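PDB 5ITG: sorbitol dehydrogenase from Gluconobacter oxydans, which probably oxidises D-sorbitol to L-sorbose, passing hydride to NADP+, as a member of the mannitol dehydrogenase family. Local coordinates for residues P26-F31 against P53-V58; Y44-L49 against R96-L101; E74-D79 against L101-L106. All coordinates share one frame; numbering follows the deposited sequence.

Contact 1: P26-F31 against P53-V58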
loop_
_atom_site.group_PDB
_atom_site.type_symbol
_atom_site.label_atom_id
_atom_site.label_comp_id
_atom_site.label_asym_id
_atom_site.label_seq_id
_atom_site.Cartn_x
_atom_site.Cartn_y
_atom_site.Cartn_z
ATOM N N PRO A 26 11.650 13.175 19.724
ATOM C CA PRO A 26 11.847 12.062 18.783
ATOM C C PRO A 26 11.859 10.655 19.395
ATOM O O PRO A 26 12.550 10.395 20.383
ATOM C CB PRO A 26 13.183 12.399 18.120
ATOM C CG PRO A 26 13.236 13.900 18.198
ATOM C CD PRO A 26 12.747 14.153 19.603
ATOM N N GLY A 27 11.090 9.750 18.789
ATOM C CA GLY A 27 11.031 8.377 19.255
ATOM C C GLY A 27 11.084 7.409 18.085
ATOM O O GLY A 27 11.255 6.198 18.259
ATOM N N ILE A 28 10.942 7.957 16.882
ATOM C CA ILE A 28 10.942 7.171 15.652
ATOM C C ILE A 28 11.806 7.822 14.576
ATOM O O ILE A 28 11.791 9.046 14.413
ATOM C CB ILE A 28 9.507 7.070 15.055
ATOM C CG1 ILE A 28 8.540 6.507 16.094
ATOM C CG2 ILE A 28 9.517 6.198 13.795
ATOM C CD1 ILE A 28 7.081 6.706 15.714
ATOM N N VAL A 29 12.561 7.004 13.855
ATOM C CA VAL A 29 13.354 7.494 12.734
ATOM C C VAL A 29 12.711 6.828 11.525
ATOM O O VAL A 29 12.527 5.609 11.513
ATOM C CB VAL A 29 14.829 7.069 12.825
ATOM C CG1 VAL A 29 15.511 7.267 11.468
ATOM C CG2 VAL A 29 15.537 7.896 13.880
ATOM N N HIS A 30 12.355 7.621 10.519
ATOM C CA HIS A 30 11.715 7.077 9.322
ATOM C C HIS A 30 12.535 7.261 8.056
ATOM O O HIS A 30 12.947 8.373 7.733
ATOM C CB HIS A 30 10.353 7.736 9.099
ATOM C CG HIS A 30 9.614 7.191 7.919
ATOM N ND1 HIS A 30 8.915 6.003 7.964
ATOM C CD2 HIS A 30 9.511 7.640 6.646
ATOM C CE1 HIS A 30 8.417 5.744 6.769
ATOM N NE2 HIS A 30 8.765 6.720 5.951
ATOM N N PHE A 31 12.743 6.165 7.332
ATOM C CA PHE A 31 13.486 6.184 6.075
ATOM C C PHE A 31 12.512 6.253 4.899
ATOM O O PHE A 31 11.621 5.419 4.778
ATOM C CB PHE A 31 14.343 4.922 5.948
ATOM C CG PHE A 31 15.641 4.983 6.711
ATOM C CD1 PHE A 31 16.738 5.659 6.185
ATOM C CD2 PHE A 31 15.766 4.368 7.955
ATOM C CE1 PHE A 31 17.947 5.722 6.883
ATOM C CE2 PHE A 31 16.973 4.425 8.664
ATOM C CZ PHE A 31 18.066 5.106 8.124
ATOM N N PRO A 53 4.067 12.225 24.115
ATOM C CA PRO A 53 4.873 13.178 23.351
ATOM C C PRO A 53 6.283 12.742 22.957
ATOM O O PRO A 53 6.969 13.466 22.242
ATOM C CB PRO A 53 4.890 14.403 24.259
ATOM C CG PRO A 53 4.912 13.785 25.621
ATOM C CD PRO A 53 3.872 12.697 25.499
ATOM N N ASP A 54 6.719 11.572 23.407
ATOM C CA ASP A 54 8.067 11.121 23.072
ATOM C C ASP A 54 8.147 10.275 21.811
ATOM O O ASP A 54 9.058 9.463 21.652
ATOM C CB ASP A 54 8.677 10.357 24.251
ATOM C CG ASP A 54 9.002 11.264 25.425
ATOM O OD1 ASP A 54 9.715 12.267 25.219
ATOM O OD2 ASP A 54 8.549 10.975 26.551
ATOM N N TRP A 55 7.206 10.485 20.898
ATOM C CA TRP A 55 7.198 9.716 19.665
ATOM C C TRP A 55 7.260 10.555 18.401
ATOM O O TRP A 55 6.694 10.180 17.370
ATOM C CB TRP A 55 5.973 8.806 19.637
ATOM C CG TRP A 55 6.017 7.763 20.718
ATOM C CD1 TRP A 55 5.302 7.751 21.882
ATOM C CD2 TRP A 55 6.826 6.584 20.732
ATOM N NE1 TRP A 55 5.614 6.634 22.619
ATOM C CE2 TRP A 55 6.547 5.900 21.935
ATOM C CE3 TRP A 55 7.761 6.037 19.842
ATOM C CZ2 TRP A 55 7.170 4.692 22.273
ATOM C CZ3 TRP A 55 8.376 4.836 20.174
ATOM C CH2 TRP A 55 8.079 4.176 21.382
ATOM N N ALA A 56 7.948 11.691 18.477
ATOM C CA ALA A 56 8.099 12.554 17.313
ATOM C C ALA A 56 8.870 11.745 16.289
ATOM O O ALA A 56 9.532 10.769 16.641
ATOM C CB ALA A 56 8.876 13.817 17.674
ATOM N N ILE A 57 8.802 12.152 15.028
ATOM C CA ILE A 57 9.490 11.419 13.969
ATOM C C ILE A 57 10.628 12.205 13.325
ATOM O O ILE A 57 10.472 13.372 12.996
ATOM C CB ILE A 57 8.503 11.019 12.839
ATOM C CG1 ILE A 57 7.349 10.185 13.405
ATOM C CG2 ILE A 57 9.230 10.219 11.776
ATOM C CD1 ILE A 57 6.209 9.968 12.402
ATOM N N VAL A 58 11.771 11.549 13.149
ATOM C CA VAL A 58 12.917 12.164 12.490
ATOM C C VAL A 58 12.970 11.496 11.119
ATOM O O VAL A 58 13.213 10.296 11.029
ATOM C CB VAL A 58 14.244 11.868 13.226
ATOM C CG1 VAL A 58 15.402 12.483 12.461
ATOM C CG2 VAL A 58 14.193 12.412 14.645
#

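Contact 2: Y44-L49 against R96-L101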
loop_
_atom_site.group_PDB
_atom_site.type_symbol
_atom_site.label_atom_id
_atom_site.label_comp_id
_atom_site.label_asym_id
_atom_site.label_seq_id
_atom_site.Cartn_x
_atom_site.Cartn_y
_atom_site.Cartn_z
ATOM N N TYR A 44 -1.229 8.745 12.033
ATOM C CA TYR A 44 -1.600 8.047 13.266
ATOM C C TYR A 44 -0.799 8.550 14.465
ATOM O O TYR A 44 -1.347 8.734 15.557
ATOM C CB TYR A 44 -1.408 6.533 13.107
ATOM C CG TYR A 44 -2.478 5.871 12.263
ATOM C CD1 TYR A 44 -3.741 5.593 12.792
ATOM C CD2 TYR A 44 -2.232 5.535 10.930
ATOM C CE1 TYR A 44 -4.738 4.991 12.015
ATOM C CE2 TYR A 44 -3.220 4.935 10.140
ATOM C CZ TYR A 44 -4.467 4.667 10.687
ATOM O OH TYR A 44 -5.438 4.085 9.902
ATOM N N VAL A 45 0.496 8.781 14.264
ATOM C CA VAL A 45 1.336 9.268 15.346
ATOM C C VAL A 45 0.847 10.637 15.818
ATOM O O VAL A 45 0.827 10.925 17.021
ATOM C CB VAL A 45 2.813 9.354 14.898
ATOM C CG1 VAL A 45 3.641 10.101 15.938
ATOM C CG2 VAL A 45 3.366 7.942 14.708
ATOM N N GLU A 46 0.439 11.469 14.866
ATOM C CA GLU A 46 -0.057 12.809 15.160
ATOM C C GLU A 46 -1.198 12.767 16.179
ATOM O O GLU A 46 -1.365 13.694 16.975
ATOM C CB GLU A 46 -0.556 13.471 13.872
ATOM C CG GLU A 46 -1.068 14.892 14.043
ATOM C CD GLU A 46 0.047 15.916 14.007
ATOM O OE1 GLU A 46 1.197 15.553 14.330
ATOM O OE2 GLU A 46 -0.225 17.085 13.664
ATOM N N GLN A 47 -1.969 11.683 16.153
ATOM C CA GLN A 47 -3.115 11.527 17.043
ATOM C C GLN A 47 -2.829 10.938 18.422
ATOM O O GLN A 47 -3.728 10.857 19.252
ATOM C CB GLN A 47 -4.185 10.691 16.348
ATOM C CG GLN A 47 -4.660 11.290 15.035
ATOM C CD GLN A 47 -5.499 10.318 14.233
ATOM O OE1 GLN A 47 -6.602 9.948 14.642
ATOM N NE2 GLN A 47 -4.974 9.887 13.085
ATOM N N ILE A 48 -1.594 10.518 18.674
ATOM C CA ILE A 48 -1.254 9.974 19.986
ATOM C C ILE A 48 -0.149 10.789 20.652
ATOM O O ILE A 48 0.265 10.493 21.772
ATOM C CB ILE A 48 -0.813 8.487 19.893
ATOM C CG1 ILE A 48 0.296 8.316 18.853
ATOM C CG2 ILE A 48 -2.008 7.611 19.542
ATOM C CD1 ILE A 48 1.645 8.870 19.280
ATOM N N LEU A 49 0.318 11.824 19.960
ATOM C CA LEU A 49 1.383 12.676 20.475
ATOM C C LEU A 49 0.922 13.484 21.692
ATOM O O LEU A 49 1.735 13.916 22.512
ATOM C CB LEU A 49 1.864 13.613 19.366
ATOM C CG LEU A 49 3.364 13.635 19.057
ATOM C CD1 LEU A 49 3.934 12.227 19.058
ATOM C CD2 LEU A 49 3.583 14.298 17.705
ATOM N N ARG A 96 -5.502 19.951 7.681
ATOM C CA ARG A 96 -4.798 20.125 8.942
ATOM C C ARG A 96 -3.297 20.256 8.721
ATOM O O ARG A 96 -2.757 19.765 7.728
ATOM C CB ARG A 96 -5.076 18.932 9.861
ATOM C CG ARG A 96 -4.575 17.595 9.318
ATOM C CD ARG A 96 -5.038 16.449 10.196
ATOM N NE ARG A 96 -4.634 16.652 11.583
ATOM C CZ ARG A 96 -5.165 16.016 12.621
ATOM N NH1 ARG A 96 -6.133 15.127 12.434
ATOM N NH2 ARG A 96 -4.728 16.267 13.847
ATOM N N VAL A 97 -2.631 20.938 9.647
ATOM C CA VAL A 97 -1.189 21.118 9.576
ATOM C C VAL A 97 -0.596 20.068 10.506
ATOM O O VAL A 97 -0.866 20.059 11.706
ATOM C CB VAL A 97 -0.777 22.537 10.033
ATOM C CG1 VAL A 97 0.737 22.688 9.990
ATOM C CG2 VAL A 97 -1.430 23.570 9.135
HETATM N N MSE A 98 0.202 19.178 9.931
HETATM C CA MSE A 98 0.828 18.080 10.652
HETATM C C MSE A 98 2.148 18.469 11.316
HETATM O O MSE A 98 3.004 19.077 10.681
HETATM C CB MSE A 98 1.082 16.934 9.673
HETATM C CG MSE A 98 -0.155 16.477 8.918
HETATM SE SE MSE A 98 -1.149 15.192 9.937
HETATM C CE MSE A 98 0.084 13.715 9.731
ATOM N N GLY A 99 2.322 18.089 12.578
ATOM C CA GLY A 99 3.551 18.423 13.278
ATOM C C GLY A 99 4.414 17.264 13.760
ATOM O O GLY A 99 5.488 17.490 14.320
ATOM N N ALA A 100 3.975 16.028 13.528
ATOM C CA ALA A 100 4.717 14.848 13.977
ATOM C C ALA A 100 6.160 14.717 13.469
ATOM O O ALA A 100 7.023 14.198 14.179
ATOM C CB ALA A 100 3.933 13.579 13.631
ATOM N N LEU A 101 6.412 15.172 12.246
ATOM C CA LEU A 101 7.745 15.102 11.644
ATOM C C LEU A 101 8.539 16.308 12.130
ATOM O O LEU A 101 8.324 17.421 11.654
ATOM C CB LEU A 101 7.626 15.133 10.119
ATOM C CG LEU A 101 8.887 14.966 9.271
ATOM C CD1 LEU A 101 9.525 13.609 9.536
ATOM C CD2 LEU A 101 8.514 15.099 7.807
HETATM O O HOH W 1 -2.623 17.927 12.931
#

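Contact 3: E74-D79 against L101-L106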
loop_
_atom_site.group_PDB
_atom_site.type_symbol
_atom_site.label_atom_id
_atom_site.label_comp_id
_atom_site.label_asym_id
_atom_site.label_seq_id
_atom_site.Cartn_x
_atom_site.Cartn_y
_atom_site.Cartn_z
ATOM N N GLU A 74 12.992 22.667 1.562
ATOM C CA GLU A 74 11.613 23.125 1.660
ATOM C C GLU A 74 10.972 22.670 2.966
ATOM O O GLU A 74 10.163 23.391 3.552
ATOM C CB GLU A 74 10.807 22.619 0.466
ATOM C CG GLU A 74 11.310 23.135 -0.866
ATOM C CD GLU A 74 10.356 22.838 -2.003
ATOM O OE1 GLU A 74 10.038 21.653 -2.221
ATOM O OE2 GLU A 74 9.925 23.793 -2.679
ATOM N N PHE A 75 11.332 21.470 3.416
ATOM C CA PHE A 75 10.811 20.928 4.672
ATOM C C PHE A 75 11.330 21.767 5.837
ATOM O O PHE A 75 10.554 22.277 6.645
ATOM C CB PHE A 75 11.253 19.470 4.852
ATOM C CG PHE A 75 10.250 18.457 4.359
ATOM C CD1 PHE A 75 9.097 18.184 5.096
ATOM C CD2 PHE A 75 10.451 17.783 3.158
ATOM C CE1 PHE A 75 8.158 17.252 4.640
ATOM C CE2 PHE A 75 9.517 16.849 2.691
ATOM C CZ PHE A 75 8.369 16.586 3.436
ATOM N N LYS A 76 12.648 21.911 5.919
ATOM C CA LYS A 76 13.258 22.699 6.984
ATOM C C LYS A 76 12.708 24.128 6.984
ATOM O O LYS A 76 12.521 24.728 8.040
ATOM C CB LYS A 76 14.781 22.724 6.813
ATOM C CG LYS A 76 15.443 21.352 6.920
ATOM C CD LYS A 76 15.341 20.777 8.336
ATOM C CE LYS A 76 16.148 21.603 9.333
ATOM N NZ LYS A 76 16.142 21.013 10.706
ATOM N N ALA A 77 12.439 24.665 5.799
ATOM C CA ALA A 77 11.915 26.023 5.676
ATOM C C ALA A 77 10.565 26.189 6.371
ATOM O O ALA A 77 10.257 27.259 6.900
ATOM C CB ALA A 77 11.793 26.404 4.200
ATOM N N GLN A 78 9.757 25.134 6.369
ATOM C CA GLN A 78 8.448 25.195 7.009
ATOM C C GLN A 78 8.457 24.502 8.363
ATOM O O GLN A 78 7.407 24.092 8.864
ATOM C CB GLN A 78 7.386 24.554 6.113
ATOM C CG GLN A 78 7.108 25.329 4.841
ATOM C CD GLN A 78 6.082 24.651 3.955
ATOM O OE1 GLN A 78 5.744 25.155 2.883
ATOM N NE2 GLN A 78 5.579 23.501 4.396
ATOM N N ASP A 79 9.647 24.384 8.954
ATOM C CA ASP A 79 9.809 23.729 10.250
ATOM C C ASP A 79 9.272 22.303 10.187
ATOM O O ASP A 79 8.763 21.772 11.177
ATOM C CB ASP A 79 9.079 24.515 11.349
ATOM C CG ASP A 79 9.767 25.828 11.685
ATOM O OD1 ASP A 79 10.943 25.792 12.099
ATOM O OD2 ASP A 79 9.134 26.896 11.535
ATOM N N LEU A 101 6.412 15.172 12.246
ATOM C CA LEU A 101 7.745 15.102 11.644
ATOM C C LEU A 101 8.539 16.308 12.130
ATOM O O LEU A 101 8.324 17.421 11.654
ATOM C CB LEU A 101 7.626 15.133 10.119
ATOM C CG LEU A 101 8.887 14.966 9.271
ATOM C CD1 LEU A 101 9.525 13.609 9.536
ATOM C CD2 LEU A 101 8.514 15.099 7.807
ATOM N N ARG A 102 9.457 16.084 13.069
ATOM C CA ARG A 102 10.229 17.181 13.644
ATOM C C ARG A 102 11.579 17.495 13.015
ATOM O O ARG A 102 12.184 18.518 13.324
ATOM C CB ARG A 102 10.400 16.959 15.149
ATOM C CG ARG A 102 9.114 17.146 15.957
ATOM C CD ARG A 102 8.605 18.586 15.892
ATOM N NE ARG A 102 7.747 18.835 14.733
ATOM C CZ ARG A 102 7.912 19.836 13.871
ATOM N NH1 ARG A 102 8.914 20.692 14.026
ATOM N NH2 ARG A 102 7.069 19.989 12.857
ATOM N N ASP A 103 12.063 16.622 12.142
ATOM C CA ASP A 103 13.328 16.880 11.474
ATOM C C ASP A 103 13.387 16.052 10.204
ATOM O O ASP A 103 12.803 14.967 10.131
ATOM C CB ASP A 103 14.512 16.518 12.376
ATOM C CG ASP A 103 15.755 17.352 12.074
ATOM O OD1 ASP A 103 15.874 17.872 10.941
ATOM O OD2 ASP A 103 16.615 17.481 12.973
ATOM N N TYR A 104 14.082 16.577 9.201
ATOM C CA TYR A 104 14.238 15.891 7.928
ATOM C C TYR A 104 15.719 15.939 7.569
ATOM O O TYR A 104 16.265 17.009 7.292
ATOM C CB TYR A 104 13.402 16.586 6.852
ATOM C CG TYR A 104 13.386 15.878 5.515
ATOM C CD1 TYR A 104 14.526 15.825 4.711
ATOM C CD2 TYR A 104 12.224 15.260 5.051
ATOM C CE1 TYR A 104 14.507 15.171 3.474
ATOM C CE2 TYR A 104 12.195 14.604 3.818
ATOM C CZ TYR A 104 13.337 14.563 3.036
ATOM O OH TYR A 104 13.306 13.913 1.825
ATOM N N LEU A 105 16.365 14.780 7.585
ATOM C CA LEU A 105 17.786 14.704 7.275
ATOM C C LEU A 105 18.091 14.009 5.966
ATOM O O LEU A 105 17.459 13.015 5.612
ATOM C CB LEU A 105 18.542 13.967 8.382
ATOM C CG LEU A 105 18.682 14.607 9.762
ATOM C CD1 LEU A 105 17.327 14.782 10.415
ATOM C CD2 LEU A 105 19.582 13.725 10.621
ATOM N N LEU A 106 19.066 14.549 5.246
ATOM C CA LEU A 106 19.523 13.952 4.004
ATOM C C LEU A 106 20.755 13.146 4.406
ATOM O O LEU A 106 21.816 13.714 4.680
ATOM C CB LEU A 106 19.913 15.031 2.996
ATOM C CG LEU A 106 18.831 15.452 2.006
ATOM C CD1 LEU A 106 19.313 16.644 1.192
ATOM C CD2 LEU A 106 18.502 14.278 1.101
#

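Contact 1: P26-F31 against P53-V58
Ile28 and Ile57 lie side by side and point the same way off one face of two parallel strands, with Ile57 CG1 4.1 Å from Ile28 CB. In each isoleucine CG1 stands beside the backbone N (chi1 -55° in Ile28, -57° in Ile57), which keeps the two branched chains in step. Ile57 sends its other branch the opposite way along the strand, CG2 resting on the CB of His30. The imidazole itself leads away from this strand: ND1 is hydrogen-bonded to Ser127, and the ring stacks with Phe37. Val29 and Val58 occupy the other face, where Val58 CG2 comes within 3.6 Å of Pro26 CB, the two side chains crossing obliquely. Trp55, just ahead of the strand, stands at about a right angle to Ile28, whose CG1 meets the indole near its plane, at the edge, 3.9 Å from CE3.

The backbones interlock unevenly. Ala56 O takes two donors, Gly27 N at 2.8 Å and Ile28 N at 3.2 Å, the second nearly along the C=O axis. This double use of one carbonyl marks a beta bulge, where the register slips by a residue between Pro26 and Ile28. Beyond it regular parallel pairing resumes, Val58 N giving to Ile28 O and His30 N to Val58 O at 2.9 Å. Gly27 sits tightly at the bulge, its CA 3.3 Å from Asp54 O in a CA-H...O contact; a side chain there would run into that carbonyl and the indole.

In the sheet of the Rossmann domain, strand 26-31 also pairs with strand 125-128, and strand 56-61 with strand 93-106. Helix 111-119 covers the valine face through His117 and Leu118, while Leu101 of strand 93-106 packs against Ile57 on the opposite face.

Contact 2: Y44-L49 against R96-L101
Glu46 carries most of this contact, its carboxylate reaching from helix 41-46 to the backbone at Gly99. CG lies anti to the backbone N (chi1 -178°) and the chain then bends at chi2, bringing OE2 to Gly99 N at 2.9 Å. That N-H approaches on the syn side, 26° out of the carboxylate plane, and makes a second, weak bond to OE1. OE1 also lies 2.9 Å from Ala100 N and is hydrogen-bonded to the hydroxyl of Tyr19, a further hold on this buried group.

Ala100 offers its methyl to the same segment, CB sitting 3.4 Å from Glu46 OE1 and also meeting Val45 CG1 and Leu49 CD2. Arg96 slides past Glu46 in the opposite direction, with the carboxylate and guanidinium planes 67° apart. Their charged atoms do not touch; instead a water gives to Glu46 OE2 at 2.6 Å and to Val97 O, and accepts from Arg96 NE, which meets it in the guanidinium plane.

A helix side chain thus takes up backbone N-H at the break in strand 93-106, a buried carboxylate joining helix 41-46 to that short loop of the sheet within an alpha/beta Rossmann domain.

Contact 3: E74-D79 against L101-L106
Arg102 turns both terminal nitrogens of its guanidinium, end-on, to a single backbone oxygen: Asp79 O, just beyond the end of a helix, accepts from NH2 at 3.0 Å and from NH1 at 3.1 Å. The oxygen lies at the guanidinium edge, slightly out of its plane, and neither bond is straight, with N-H...O angles of 140° and 137°. Although the arginine sets off away from the helix, bends at chi2 and chi3 fold its end back, and NE is held by Gly99 O. Asp79, with positive phi, is the C-prime residue of the Schellman motif that closes this helix, Asp79 N bonding to Lys76 O, while its carboxylate turns to Glu5 N. Losing the guanidinium of Arg102 to an alanine here would probably leave Asp79 O without these two donors and the chain after the helix less firmly tied to the strand.

Deeper in, Phe75 and Tyr104 form an offset stack, centroids 4.7 Å apart and planes at 14°. Tyr104 CD2 lies over one face of the phenylalanine, 3.6 Å from CD2 of Phe75 and toward the rim of the ring. Leu101 crosses Phe75 at about a right angle, its CD2 3.8 Å from Phe75 CE1. At the outer margin Lys76 bends twice along its chain to bring NZ 3.2 Å from Asp103 OD1, a salt bridge in which the ammonium comes from above the carboxylate plane. The same OD1 makes a weak bond to Tyr104 N.

The chemistry is thus divided by depth: stacked rings and leucine make the buried seam between helix 66-77 and strand 93-106, while the more accessible Lys76-Asp103 pair adds a charged link probably softened by solvent, and the arginine gives its two terminal nitrogens to the carbonyl just past the helix, with NE kept for Gly99 O.

In the fold
From the N terminus, strand 26-31 comes first; contact 1 closes the loop through helices 35-39 and 41-46 when strand 56-61 pairs with it, a beta-alpha-beta connection. Contact 2 opens inside that loop, at 44-49, and closes only at 96-101, so the two cross. Contact 3 begins after contact 1 has closed, spans the hairpin of strands 82-87 and 93-106, and crosses contact 2, with Leu101 shared by both. Strand 93-106 is common to contacts 2 and 3, receiving helix 41-46 and helix 66-77, and lies beside strand 56-61 of contact 1, Ala100 O 2.8 Å from Ile57 N. Together the contacts tie three strands and two helices of the Rossmann domain.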